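Local coordinates for flagellar hook-associated protein 2 (Bdellovibrio bacteriovorus, PDB 6KTY) that probably caps the tip of the growing flagellar filament, promoting flagellin polymerisation there and keeping exported subunits from leaking away, at residues A[113-118]-A[140-145]; A[75-80]-A[85-90]; A[17-22]-A[33-38]. One frame throughout, in Å; residues are numbered along the deposited sequence.

Interaction 1 of 3, residues A[113-118]-A[140-145]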
ATOM      1  N   PHE A 113      13.749  28.017  -5.625  1.00 30.86           N
ATOM      2  CA  PHE A 113      14.924  27.415  -4.967  1.00 29.20           C
ATOM      3  C   PHE A 113      14.847  27.548  -3.447  1.00 27.38           C
ATOM      4  O   PHE A 113      14.610  28.634  -2.930  1.00 28.65           O
ATOM      5  CB  PHE A 113      16.234  27.996  -5.502  1.00 27.86           C
ATOM      6  CG  PHE A 113      16.486  27.678  -6.954  1.00 29.61           C
ATOM      7  CD1 PHE A 113      17.063  26.470  -7.329  1.00 30.97           C
ATOM      8  CD2 PHE A 113      16.153  28.586  -7.944  1.00 30.94           C
ATOM      9  CE1 PHE A 113      17.319  26.185  -8.679  1.00 32.88           C
ATOM     10  CE2 PHE A 113      16.381  28.294  -9.285  1.00 35.23           C
ATOM     11  CZ  PHE A 113      16.958  27.091  -9.651  1.00 34.02           C
ATOM     12  N   LYS A 114      15.020  26.432  -2.741  1.00 26.24           N
ATOM     13  CA  LYS A 114      15.000  26.429  -1.277  1.00 24.58           C
ATOM     14  C   LYS A 114      16.155  25.708  -0.651  1.00 23.52           C
ATOM     15  O   LYS A 114      16.650  24.700  -1.200  1.00 23.66           O
ATOM     16  CB  LYS A 114      13.692  25.848  -0.790  1.00 26.48           C
ATOM     17  CG  LYS A 114      12.522  26.738  -1.110  1.00 25.12           C
ATOM     18  CD  LYS A 114      11.250  26.044  -0.790  1.00 26.38           C
ATOM     19  CE  LYS A 114      10.062  26.932  -1.168  1.00 28.20           C
ATOM     20  NZ  LYS A 114       8.755  26.362  -0.784  1.00 29.69           N
ATOM     21  N   LEU A 115      16.633  26.249   0.468  1.00 22.56           N
ATOM     22  CA  LEU A 115      17.691  25.602   1.232  1.00 23.93           C
ATOM     23  C   LEU A 115      17.019  24.639   2.199  1.00 23.00           C
ATOM     24  O   LEU A 115      16.085  25.022   2.909  1.00 22.30           O
ATOM     25  CB  LEU A 115      18.536  26.625   1.993  1.00 24.52           C
ATOM     26  CG  LEU A 115      19.684  26.072   2.849  1.00 25.73           C
ATOM     27  CD1 LEU A 115      20.850  25.599   1.964  1.00 25.24           C
ATOM     28  CD2 LEU A 115      20.149  27.145   3.823  1.00 25.80           C
ATOM     29  N   LEU A 116      17.448  23.382   2.152  1.00 22.34           N
ATOM     30  CA  LEU A 116      17.004  22.351   3.089  1.00 22.16           C
ATOM     31  C   LEU A 116      18.177  21.993   3.988  1.00 22.50           C
ATOM     32  O   LEU A 116      19.250  21.605   3.493  1.00 21.46           O
ATOM     33  CB  LEU A 116      16.536  21.106   2.317  1.00 23.67           C
ATOM     34  CG  LEU A 116      16.323  19.790   3.116  1.00 26.42           C
ATOM     35  CD1 LEU A 116      15.129  19.948   4.054  1.00 26.28           C
ATOM     36  CD2 LEU A 116      16.084  18.578   2.181  1.00 31.52           C
ATOM     37  N   VAL A 117      17.996  22.089   5.294  1.00 22.46           N
ATOM     38  CA  VAL A 117      19.086  21.742   6.219  1.00 22.02           C
ATOM     39  C   VAL A 117      18.540  20.616   7.139  1.00 22.99           C
ATOM     40  O   VAL A 117      17.506  20.789   7.772  1.00 23.70           O
ATOM     41  CB  VAL A 117      19.514  22.963   7.020  1.00 21.59           C
ATOM     42  CG1 VAL A 117      20.605  22.631   8.022  1.00 22.20           C
ATOM     43  CG2 VAL A 117      19.962  24.126   6.078  1.00 22.13           C
ATOM     44  N   SER A 118      19.232  19.491   7.218  1.00 23.67           N
ATOM     45  CA  SER A 118      18.758  18.375   8.028  1.00 25.35           C
ATOM     46  C   SER A 118      19.859  17.839   8.944  1.00 27.28           C
ATOM     47  O   SER A 118      21.036  17.877   8.586  1.00 28.14           O
ATOM     48  CB  SER A 118      18.199  17.315   7.111  1.00 26.18           C
ATOM     49  OG  SER A 118      19.279  16.664   6.451  1.00 31.03           O
ATOM     50  N   GLN A 140      17.743  39.659  -0.262  1.00 41.38           N
ATOM     51  CA  GLN A 140      16.466  39.105   0.070  1.00 41.17           C
ATOM     52  C   GLN A 140      16.570  38.400   1.417  1.00 39.55           C
ATOM     53  O   GLN A 140      17.593  37.802   1.736  1.00 38.40           O
ATOM     54  CB  GLN A 140      16.045  38.123  -1.021  1.00 40.74           C
ATOM     55  CG  GLN A 140      14.662  37.516  -0.821  1.00 44.00           C
ATOM     56  CD  GLN A 140      14.362  36.369  -1.781  1.00 44.57           C
ATOM     57  OE1 GLN A 140      14.752  36.400  -2.958  1.00 44.93           O
ATOM     58  NE2 GLN A 140      13.666  35.353  -1.281  1.00 43.93           N
ATOM     59  N   ASP A 141      15.483  38.453   2.175  1.00 39.50           N
ATOM     60  CA  ASP A 141      15.382  37.787   3.470  1.00 38.79           C
ATOM     61  C   ASP A 141      15.421  36.264   3.343  1.00 37.43           C
ATOM     62  O   ASP A 141      14.663  35.684   2.550  1.00 37.77           O
ATOM     63  CB  ASP A 141      14.053  38.178   4.135  1.00 39.39           C
ATOM     64  CG  ASP A 141      14.031  39.618   4.609  1.00 41.36           C
ATOM     65  OD1 ASP A 141      15.114  40.204   4.881  1.00 44.35           O
ATOM     66  OD2 ASP A 141      12.920  40.176   4.714  1.00 40.00           O
ATOM     67  N   MET A 142      16.291  35.613   4.115  1.00 36.47           N
ATOM     68  CA  MET A 142      16.236  34.156   4.256  1.00 35.93           C
ATOM     69  C   MET A 142      15.678  33.786   5.599  1.00 34.23           C
ATOM     70  O   MET A 142      16.110  34.313   6.616  1.00 34.63           O
ATOM     71  CB  MET A 142      17.617  33.489   4.133  1.00 36.26           C
ATOM     72  CG  MET A 142      17.500  32.033   3.778  1.00 38.65           C
ATOM     73  SD  MET A 142      17.613  30.908   5.181  1.00 49.20           S
ATOM     74  CE  MET A 142      19.391  30.639   5.069  1.00 45.69           C
ATOM     75  N   TYR A 143      14.737  32.859   5.582  1.00 33.27           N
ATOM     76  CA  TYR A 143      14.181  32.348   6.802  1.00 34.04           C
ATOM     77  C   TYR A 143      13.735  30.916   6.576  1.00 32.52           C
ATOM     78  O   TYR A 143      13.490  30.493   5.453  1.00 33.40           O
ATOM     79  CB  TYR A 143      13.012  33.244   7.317  1.00 34.76           C
ATOM     80  CG  TYR A 143      11.775  33.306   6.425  1.00 36.97           C
ATOM     81  CD1 TYR A 143      11.712  34.183   5.346  1.00 40.02           C
ATOM     82  CD2 TYR A 143      10.646  32.527   6.713  1.00 41.28           C
ATOM     83  CE1 TYR A 143      10.574  34.250   4.543  1.00 43.17           C
ATOM     84  CE2 TYR A 143       9.514  32.570   5.915  1.00 43.07           C
ATOM     85  CZ  TYR A 143       9.483  33.442   4.844  1.00 44.45           C
ATOM     86  OH  TYR A 143       8.363  33.482   4.072  1.00 50.30           O
ATOM     87  N   PHE A 144      13.659  30.176   7.656  1.00 32.47           N
ATOM     88  CA  PHE A 144      13.141  28.820   7.641  1.00 32.11           C
ATOM     89  C   PHE A 144      11.615  28.860   7.724  1.00 33.63           C
ATOM     90  O   PHE A 144      11.064  29.066   8.792  1.00 35.80           O
ATOM     91  CB  PHE A 144      13.777  28.028   8.798  1.00 30.91           C
ATOM     92  CG  PHE A 144      15.278  27.801   8.639  1.00 30.15           C
ATOM     93  CD1 PHE A 144      15.799  27.231   7.465  1.00 28.57           C
ATOM     94  CD2 PHE A 144      16.156  28.086   9.679  1.00 29.13           C
ATOM     95  CE1 PHE A 144      17.143  26.988   7.322  1.00 28.13           C
ATOM     96  CE2 PHE A 144      17.533  27.866   9.533  1.00 29.94           C
ATOM     97  CZ  PHE A 144      18.028  27.315   8.353  1.00 29.10           C
ATOM     98  N   GLU A 145      10.952  28.702   6.574  1.00 34.99           N
ATOM     99  CA  GLU A 145       9.483  28.782   6.450  1.00 36.49           C
ATOM    100  C   GLU A 145       8.867  27.556   7.134  1.00 36.79           C
ATOM    101  O   GLU A 145       7.761  27.597   7.667  1.00 37.30           O
ATOM    102  CB  GLU A 145       9.103  28.792   4.960  1.00 38.14           C
ATOM    103  CG  GLU A 145       7.786  29.503   4.589  1.00 40.52           C
ATOM    104  CD  GLU A 145       7.549  29.577   3.068  1.00 46.76           C
ATOM    105  OE1 GLU A 145       8.378  29.065   2.276  1.00 49.23           O
ATOM    106  OE2 GLU A 145       6.522  30.154   2.646  1.00 49.92           O
TER

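Interaction 2 of 3, residues A[75-80]-A[85-90]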
ATOM      1  N   VAL A  75      26.921  28.983  12.501  1.00 44.41           N
ATOM      2  CA  VAL A  75      27.640  28.881  11.224  1.00 43.83           C
ATOM      3  C   VAL A  75      27.738  30.268  10.581  1.00 44.65           C
ATOM      4  O   VAL A  75      26.728  30.925  10.350  1.00 41.70           O
ATOM      5  CB  VAL A  75      26.939  27.890  10.255  1.00 41.19           C
ATOM      6  CG1 VAL A  75      27.501  27.999   8.831  1.00 42.18           C
ATOM      7  CG2 VAL A  75      27.082  26.444  10.774  1.00 40.00           C
ATOM      8  N   TYR A  76      28.969  30.693  10.326  1.00 47.88           N
ATOM      9  CA  TYR A  76      29.268  32.045   9.853  1.00 50.24           C
ATOM     10  C   TYR A  76      29.084  32.157   8.345  1.00 47.93           C
ATOM     11  O   TYR A  76      29.762  31.471   7.568  1.00 47.81           O
ATOM     12  CB  TYR A  76      30.702  32.429  10.207  1.00 54.29           C
ATOM     13  CG  TYR A  76      31.060  32.262  11.677  1.00 60.19           C
ATOM     14  CD1 TYR A  76      30.216  32.744  12.691  1.00 63.56           C
ATOM     15  CD2 TYR A  76      32.237  31.607  12.065  1.00 64.59           C
ATOM     16  CE1 TYR A  76      30.538  32.587  14.046  1.00 65.69           C
ATOM     17  CE2 TYR A  76      32.562  31.449  13.406  1.00 67.25           C
ATOM     18  CZ  TYR A  76      31.715  31.945  14.391  1.00 68.81           C
ATOM     19  OH  TYR A  76      32.048  31.798  15.726  1.00 70.74           O
ATOM     20  N   ILE A  77      28.206  33.067   7.935  1.00 46.77           N
ATOM     21  CA  ILE A  77      27.945  33.292   6.517  1.00 44.45           C
ATOM     22  C   ILE A  77      28.708  34.522   6.014  1.00 47.20           C
ATOM     23  O   ILE A  77      28.471  35.662   6.413  1.00 46.76           O
ATOM     24  CB  ILE A  77      26.462  33.382   6.251  1.00 42.61           C
ATOM     25  CG1 ILE A  77      25.808  32.052   6.676  1.00 40.55           C
ATOM     26  CG2 ILE A  77      26.199  33.683   4.767  1.00 39.54           C
ATOM     27  CD1 ILE A  77      26.489  30.830   6.062  1.00 41.04           C
ATOM     28  N   ASN A  78      29.663  34.228   5.150  1.00 48.32           N
ATOM     29  CA  ASN A  78      30.514  35.208   4.566  1.00 51.38           C
ATOM     30  C   ASN A  78      29.833  35.811   3.328  1.00 50.69           C
ATOM     31  O   ASN A  78      29.431  35.097   2.414  1.00 47.50           O
ATOM     32  CB  ASN A  78      31.824  34.529   4.229  1.00 53.55           C
ATOM     33  CG  ASN A  78      32.809  35.458   3.657  1.00 55.64           C
ATOM     34  OD1 ASN A  78      32.442  36.443   3.023  1.00 59.68           O
ATOM     35  ND2 ASN A  78      34.075  35.158   3.845  1.00 56.78           N
ATOM     36  N   GLY A  79      29.700  37.139   3.325  1.00 53.43           N
ATOM     37  CA  GLY A  79      29.147  37.870   2.188  1.00 53.48           C
ATOM     38  C   GLY A  79      29.801  37.499   0.867  1.00 53.93           C
ATOM     39  O   GLY A  79      29.144  37.526  -0.168  1.00 54.13           O
ATOM     40  N   SER A  80      31.072  37.106   0.907  1.00 56.03           N
ATOM     41  CA  SER A  80      31.789  36.635  -0.292  1.00 57.20           C
ATOM     42  C   SER A  80      30.936  35.743  -1.151  1.00 53.84           C
ATOM     43  O   SER A  80      30.961  35.848  -2.378  1.00 54.10           O
ATOM     44  CB  SER A  80      33.070  35.853   0.072  1.00 59.66           C
ATOM     45  OG  SER A  80      33.347  34.811  -0.868  1.00 60.75           O
ATOM     46  N   ASP A  85      23.465  28.534  -2.829  1.00 27.15           N
ATOM     47  CA  ASP A  85      24.534  27.584  -3.056  1.00 29.26           C
ATOM     48  C   ASP A  85      25.746  27.793  -2.139  1.00 28.88           C
ATOM     49  O   ASP A  85      26.283  26.819  -1.627  1.00 27.89           O
ATOM     50  CB  ASP A  85      24.953  27.568  -4.511  1.00 31.38           C
ATOM     51  CG  ASP A  85      24.908  26.178  -5.060  1.00 39.99           C
ATOM     52  OD1 ASP A  85      26.004  25.571  -5.227  1.00 42.28           O
ATOM     53  OD2 ASP A  85      23.748  25.673  -5.175  1.00 45.06           O
ATOM     54  N   GLY A  86      26.176  29.045  -1.952  1.00 29.43           N
ATOM     55  CA  GLY A  86      27.316  29.333  -1.041  1.00 30.30           C
ATOM     56  C   GLY A  86      27.029  28.960   0.408  1.00 28.70           C
ATOM     57  O   GLY A  86      27.874  28.422   1.104  1.00 29.93           O
ATOM     58  N   VAL A  87      25.814  29.243   0.850  1.00 27.68           N
ATOM     59  CA  VAL A  87      25.402  28.965   2.191  1.00 26.95           C
ATOM     60  C   VAL A  87      25.326  27.462   2.437  1.00 26.85           C
ATOM     61  O   VAL A  87      25.777  26.939   3.462  1.00 26.17           O
ATOM     62  CB  VAL A  87      24.044  29.578   2.473  1.00 27.14           C
ATOM     63  CG1 VAL A  87      23.534  29.068   3.822  1.00 25.40           C
ATOM     64  CG2 VAL A  87      24.148  31.152   2.448  1.00 28.44           C
ATOM     65  N   MET A  88      24.725  26.756   1.488  1.00 26.09           N
ATOM     66  CA  MET A  88      24.741  25.311   1.536  1.00 26.62           C
ATOM     67  C   MET A  88      26.182  24.822   1.683  1.00 27.64           C
ATOM     68  O   MET A  88      26.456  23.995   2.558  1.00 27.67           O
ATOM     69  CB  MET A  88      24.105  24.750   0.271  1.00 26.99           C
ATOM     70  CG  MET A  88      23.946  23.277   0.335  1.00 30.65           C
ATOM     71  SD  MET A  88      24.757  22.549  -1.056  1.00 42.29           S
ATOM     72  CE  MET A  88      23.600  22.962  -2.278  1.00 37.06           C
ATOM     73  N   LYS A  89      27.109  25.296   0.840  1.00 29.68           N
ATOM     74  CA  LYS A  89      28.482  24.770   0.904  1.00 32.49           C
ATOM     75  C   LYS A  89      29.157  25.095   2.264  1.00 32.80           C
ATOM     76  O   LYS A  89      29.881  24.280   2.771  1.00 32.22           O
ATOM     77  CB  LYS A  89      29.357  25.239  -0.291  1.00 35.25           C
ATOM     78  CG  LYS A  89      28.915  24.563  -1.623  1.00 37.45           C
ATOM     79  CD  LYS A  89      29.626  25.141  -2.822  1.00 43.49           C
ATOM     80  CE  LYS A  89      29.332  24.391  -4.143  1.00 45.73           C
ATOM     81  NZ  LYS A  89      27.862  24.132  -4.439  1.00 43.10           N
ATOM     82  N   GLN A  90      28.894  26.280   2.829  1.00 33.32           N
ATOM     83  CA  GLN A  90      29.489  26.716   4.120  1.00 35.25           C
ATOM     84  C   GLN A  90      28.896  25.930   5.306  1.00 34.17           C
ATOM     85  O   GLN A  90      29.600  25.581   6.244  1.00 34.33           O
ATOM     86  CB  GLN A  90      29.270  28.229   4.346  1.00 36.65           C
ATOM     87  CG  GLN A  90      30.023  29.141   3.357  1.00 39.65           C
ATOM     88  CD  GLN A  90      29.836  30.668   3.601  1.00 44.57           C
ATOM     89  OE1 GLN A  90      30.358  31.229   4.581  1.00 46.34           O
ATOM     90  NE2 GLN A  90      29.163  31.353   2.656  1.00 43.31           N
TER

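Interaction 3 of 3, residues A[17-22]-A[33-38]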
ATOM      1  N   ASN A  17      10.852  -4.891   0.986  1.00 30.50           N
ATOM      2  CA  ASN A  17      10.760  -3.458   0.678  1.00 29.56           C
ATOM      3  C   ASN A  17      10.045  -2.674   1.783  1.00 28.57           C
ATOM      4  O   ASN A  17       9.814  -1.465   1.652  1.00 27.72           O
ATOM      5  CB  ASN A  17      10.034  -3.260  -0.643  1.00 30.65           C
ATOM      6  CG  ASN A  17      10.787  -3.895  -1.817  1.00 31.93           C
ATOM      7  OD1 ASN A  17      10.239  -4.708  -2.527  1.00 35.89           O
ATOM      8  ND2 ASN A  17      12.046  -3.540  -1.982  1.00 31.42           N
ATOM      9  N   ILE A  18       9.691  -3.366   2.861  1.00 28.12           N
ATOM     10  CA  ILE A  18       9.237  -2.697   4.086  1.00 27.53           C
ATOM     11  C   ILE A  18      10.220  -2.938   5.212  1.00 27.64           C
ATOM     12  O   ILE A  18      10.682  -1.985   5.871  1.00 26.45           O
ATOM     13  CB  ILE A  18       7.778  -3.076   4.502  1.00 27.86           C
ATOM     14  CG1 ILE A  18       6.800  -2.644   3.410  1.00 28.32           C
ATOM     15  CG2 ILE A  18       7.419  -2.396   5.855  1.00 25.38           C
ATOM     16  CD1 ILE A  18       5.328  -3.073   3.633  1.00 31.36           C
ATOM     17  N   VAL A  19      10.561  -4.206   5.441  1.00 28.62           N
ATOM     18  CA  VAL A  19      11.552  -4.551   6.443  1.00 29.55           C
ATOM     19  C   VAL A  19      12.436  -5.650   5.876  1.00 30.91           C
ATOM     20  O   VAL A  19      11.924  -6.618   5.341  1.00 29.63           O
ATOM     21  CB  VAL A  19      10.889  -5.064   7.735  1.00 30.28           C
ATOM     22  CG1 VAL A  19      11.981  -5.329   8.778  1.00 30.31           C
ATOM     23  CG2 VAL A  19       9.897  -4.064   8.274  1.00 31.25           C
ATOM     24  N   ASP A  20      13.756  -5.495   5.956  1.00 32.27           N
ATOM     25  CA  ASP A  20      14.654  -6.587   5.599  1.00 35.44           C
ATOM     26  C   ASP A  20      15.662  -6.720   6.732  1.00 37.35           C
ATOM     27  O   ASP A  20      15.594  -5.979   7.730  1.00 35.80           O
ATOM     28  CB  ASP A  20      15.372  -6.329   4.260  1.00 36.55           C
ATOM     29  CG  ASP A  20      15.763  -7.615   3.537  1.00 39.37           C
ATOM     30  OD1 ASP A  20      15.685  -8.711   4.123  1.00 43.17           O
ATOM     31  OD2 ASP A  20      16.153  -7.540   2.369  1.00 43.90           O
ATOM     32  N   GLY A  21      16.573  -7.679   6.597  1.00 40.16           N
ATOM     33  CA  GLY A  21      17.538  -7.933   7.641  1.00 42.02           C
ATOM     34  C   GLY A  21      18.509  -9.036   7.308  1.00 45.12           C
ATOM     35  O   GLY A  21      18.425  -9.651   6.246  1.00 45.84           O
ATOM     36  N   GLN A  22      19.448  -9.272   8.228  1.00 47.65           N
ATOM     37  CA  GLN A  22      20.491 -10.296   8.073  1.00 50.76           C
ATOM     38  C   GLN A  22      20.878 -10.921   9.420  1.00 51.73           C
ATOM     39  O   GLN A  22      20.787 -10.249  10.456  1.00 50.76           O
ATOM     40  CB  GLN A  22      21.713  -9.680   7.400  1.00 51.97           C
ATOM     41  CG  GLN A  22      22.062  -8.298   7.903  1.00 53.33           C
ATOM     42  CD  GLN A  22      23.057  -7.599   7.017  1.00 57.27           C
ATOM     43  OE1 GLN A  22      22.980  -6.381   6.815  1.00 57.66           O
ATOM     44  NE2 GLN A  22      24.004  -8.362   6.470  1.00 60.54           N
ATOM     45  N   TYR A  33       7.562 -13.839  13.550  1.00 47.34           N
ATOM     46  CA  TYR A  33       7.681 -12.478  14.048  1.00 44.98           C
ATOM     47  C   TYR A  33       6.757 -11.552  13.250  1.00 41.99           C
ATOM     48  O   TYR A  33       6.729 -11.603  12.033  1.00 40.90           O
ATOM     49  CB  TYR A  33       9.147 -12.037  13.965  1.00 45.46           C
ATOM     50  CG  TYR A  33      10.062 -12.831  14.900  1.00 46.61           C
ATOM     51  CD1 TYR A  33      10.099 -12.536  16.250  1.00 47.10           C
ATOM     52  CD2 TYR A  33      10.881 -13.871  14.431  1.00 46.47           C
ATOM     53  CE1 TYR A  33      10.911 -13.247  17.127  1.00 50.46           C
ATOM     54  CE2 TYR A  33      11.708 -14.604  15.318  1.00 48.71           C
ATOM     55  CZ  TYR A  33      11.711 -14.268  16.664  1.00 50.29           C
ATOM     56  OH  TYR A  33      12.503 -14.904  17.590  1.00 53.97           O
ATOM     57  N   ALA A  34       5.958 -10.760  13.952  1.00 39.50           N
ATOM     58  CA  ALA A  34       4.974  -9.892  13.303  1.00 37.41           C
ATOM     59  C   ALA A  34       5.403  -8.453  13.531  1.00 35.75           C
ATOM     60  O   ALA A  34       5.377  -7.978  14.677  1.00 35.05           O
ATOM     61  CB  ALA A  34       3.617 -10.125  13.879  1.00 38.23           C
ATOM     62  N   ILE A  35       5.806  -7.775  12.446  1.00 33.65           N
ATOM     63  CA  ILE A  35       6.326  -6.408  12.529  1.00 32.14           C
ATOM     64  C   ILE A  35       5.618  -5.525  11.541  1.00 30.52           C
ATOM     65  O   ILE A  35       5.495  -5.879  10.361  1.00 30.04           O
ATOM     66  CB  ILE A  35       7.842  -6.323  12.218  1.00 32.98           C
ATOM     67  CG1 ILE A  35       8.653  -7.154  13.193  1.00 35.60           C
ATOM     68  CG2 ILE A  35       8.346  -4.884  12.336  1.00 33.75           C
ATOM     69  CD1 ILE A  35       8.399  -6.833  14.661  1.00 38.53           C
ATOM     70  N   GLU A  36       5.175  -4.382  12.054  1.00 29.22           N
ATOM     71  CA  GLU A  36       4.580  -3.311  11.301  1.00 28.31           C
ATOM     72  C   GLU A  36       5.415  -2.031  11.450  1.00 27.27           C
ATOM     73  O   GLU A  36       5.621  -1.548  12.574  1.00 26.66           O
ATOM     74  CB  GLU A  36       3.194  -3.032  11.865  1.00 28.42           C
ATOM     75  CG  GLU A  36       2.403  -2.070  11.027  1.00 27.72           C
ATOM     76  CD  GLU A  36       1.020  -1.812  11.569  1.00 29.29           C
ATOM     77  OE1 GLU A  36       0.479  -2.697  12.244  1.00 30.71           O
ATOM     78  OE2 GLU A  36       0.448  -0.740  11.278  1.00 31.26           O
ATOM     79  N   VAL A  37       5.872  -1.469  10.338  1.00 25.67           N
ATOM     80  CA  VAL A  37       6.553  -0.166  10.397  1.00 24.16           C
ATOM     81  C   VAL A  37       5.511   0.944  10.245  1.00 24.00           C
ATOM     82  O   VAL A  37       4.991   1.174   9.136  1.00 23.21           O
ATOM     83  CB  VAL A  37       7.607  -0.030   9.322  1.00 24.89           C
ATOM     84  CG1 VAL A  37       8.380   1.317   9.543  1.00 23.20           C
ATOM     85  CG2 VAL A  37       8.501  -1.225   9.322  1.00 24.77           C
ATOM     86  N   VAL A  38       5.163   1.592  11.360  1.00 23.61           N
ATOM     87  CA  VAL A  38       4.133   2.632  11.370  1.00 25.23           C
ATOM     88  C   VAL A  38       4.722   3.951  10.833  1.00 26.32           C
ATOM     89  O   VAL A  38       4.141   4.567   9.973  1.00 25.97           O
ATOM     90  CB  VAL A  38       3.482   2.811  12.770  1.00 25.45           C
ATOM     91  CG1 VAL A  38       2.438   3.904  12.738  1.00 29.00           C
ATOM     92  CG2 VAL A  38       2.795   1.474  13.197  1.00 25.23           C
TER

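Interaction 1 of 3, residues A[113-118]-A[140-145]
Within the four-stranded antiparallel sheet of the larger lobe, strand 113-119 and the loop leading into edge strand 144-148 do not pair directly; strand 45-48 lies between them, and residues 113-118 and 140-145 meet through side chains that reach past it. Leu-115 and Met-142 make the closest approach, Leu-115 CD2 lying 3.8 Å from Met-142 CE. The two side chains cross at about a right angle, and the bends of the thioether chain at chi2 and chi3 bring the methyl group of the methionine foremost to the leucine. Two residues further along the strand, Val-117 CG2 stands 4.2 Å from Phe-144 CE1, oblique to the ring. That ring also packs edge-to-face with Phe-130 and touches Ala-46 of the intervening strand. Leu-115 and Val-117 project from the sheet onto helix 84-94, Val-117 touching Ile-91, which places these two residues between the sheet and the helix; Met-142 and Phe-144 border them from the side of the incoming segment. At the more open end, Lys-114 NZ comes only to 4.1 Å from Glu-145 OE1, beyond a salt bridge; Lys-114 forms its salt bridge with Asp-105 instead. The incoming loop is secured by Asn-49, whose side chain accepts a hydrogen bond from Tyr-143 N and donates one to Asp-141 O.

Interaction 2 of 3, residues A[75-80]-A[85-90]
Strand-to-helix packing joins the end of edge strand 71-77 to the first half of helix 84-94, the two connected by the short loop through Gly-79 and Ser-80. The axes of residues 75-77 and 85-90 approach to 9.0 Å, with N-to-C directions 151° apart, roughly antiparallel. Gln-90 carries much of the contact. With its CG anti to the carbonyl carbon (chi1 -67°) and the chain extended beyond it, the carboxamide is delivered to the strand end, where Asn-78 N donates a hydrogen bond of 3.1 Å to Gln-90 OE1. The bond is nearly straight, 170° at the hydrogen, and the donor sits in the carbonyl plane on a lone pair of the amide oxygen. Beside this polar link Ile-77 packs against both Val-87 and the stem of Gln-90. Ile-77 CG2 meets Val-87 CG2 at 4.0 Å. Ile-77 CD1 lies 4.2 Å from Gln-90 CB and also touches Val-87 CG1. Val-75, two residues earlier on the same strand, rests against Ile-91 and Ala-94. Beyond the strand, Asn-78 OD1 accepts from Ser-80 N, forming an Asx turn that starts the reversal toward the helix. Gln-90 OE1 also lies 3.1 Å from Tyr-76 O; as both are acceptors, this proximity should be mildly unfavourable, a cost that the straight bond from Asn-78 N probably offsets.

Interaction 3 of 3, residues A[17-22]-A[33-38]
Val-19 and Val-37 share one rotamer, CG1 anti to the backbone N (chi1 -177° and -174°), which sets CG2 of each anti to its own carbonyl carbon and turns these two methyls toward one another. They meet at 3.3 Å, Val-19 CG2 against Val-37 CG2, tighter than usual van der Waals contact. Ile-18 adds a second methyl to the same spot: Ile-18 CG2 approaches Val-37 CG2 to 3.8 Å, the two side chains running past each other in opposite directions. Val-37 CG2 is thus touched by two consecutive residues of the 17-22 segment. A looser contact, 4.4 Å between Val-19 CG2 and Ile-35 CG2, carries the apolar patch back along strand 32-39. All four residues are buried, and their interaction is purely apolar packing between strand 32-39 of one sheet and strand 19-21 of another, with the loop residue Ile-18 just before it. Strand 19-21 forms one edge of a three-stranded antiparallel sheet and pairs with strand 178-180, from which Leu-178 touches Val-19 and Phe-180 touches Val-37. Strand 32-39 is the middle strand of the five-stranded antiparallel sheet, flanked by strands 189-192 and 153-157; Leu-191 and Val-157 pack on Ile-35, and Ile-189 on Ile-18.

In the fold
Along the chain the contacts follow one another without interleaving: interaction 3 closes first, then interaction 2, then interaction 1. Interactions 1 and 2 belong to the same lobe, their centres 13 Å apart, and they share helix 84-94: Leu-115 CD1 packs 3.8 Å from Met-88 CB, and the helix lies against both strand 113-119 and strand 71-77, members of separate sheets. Interaction 3 lies in the other lobe, across the chain's centre, about 35 Å from interaction 1 and 41 Å from interaction 2, centre to centre. This is consistent with two separately packed domains, probably D2 and D3 of the middle part of FliD. Interactions 1 and 3 also touch a second subunit, while interaction 2 meets no other chain of the assembly.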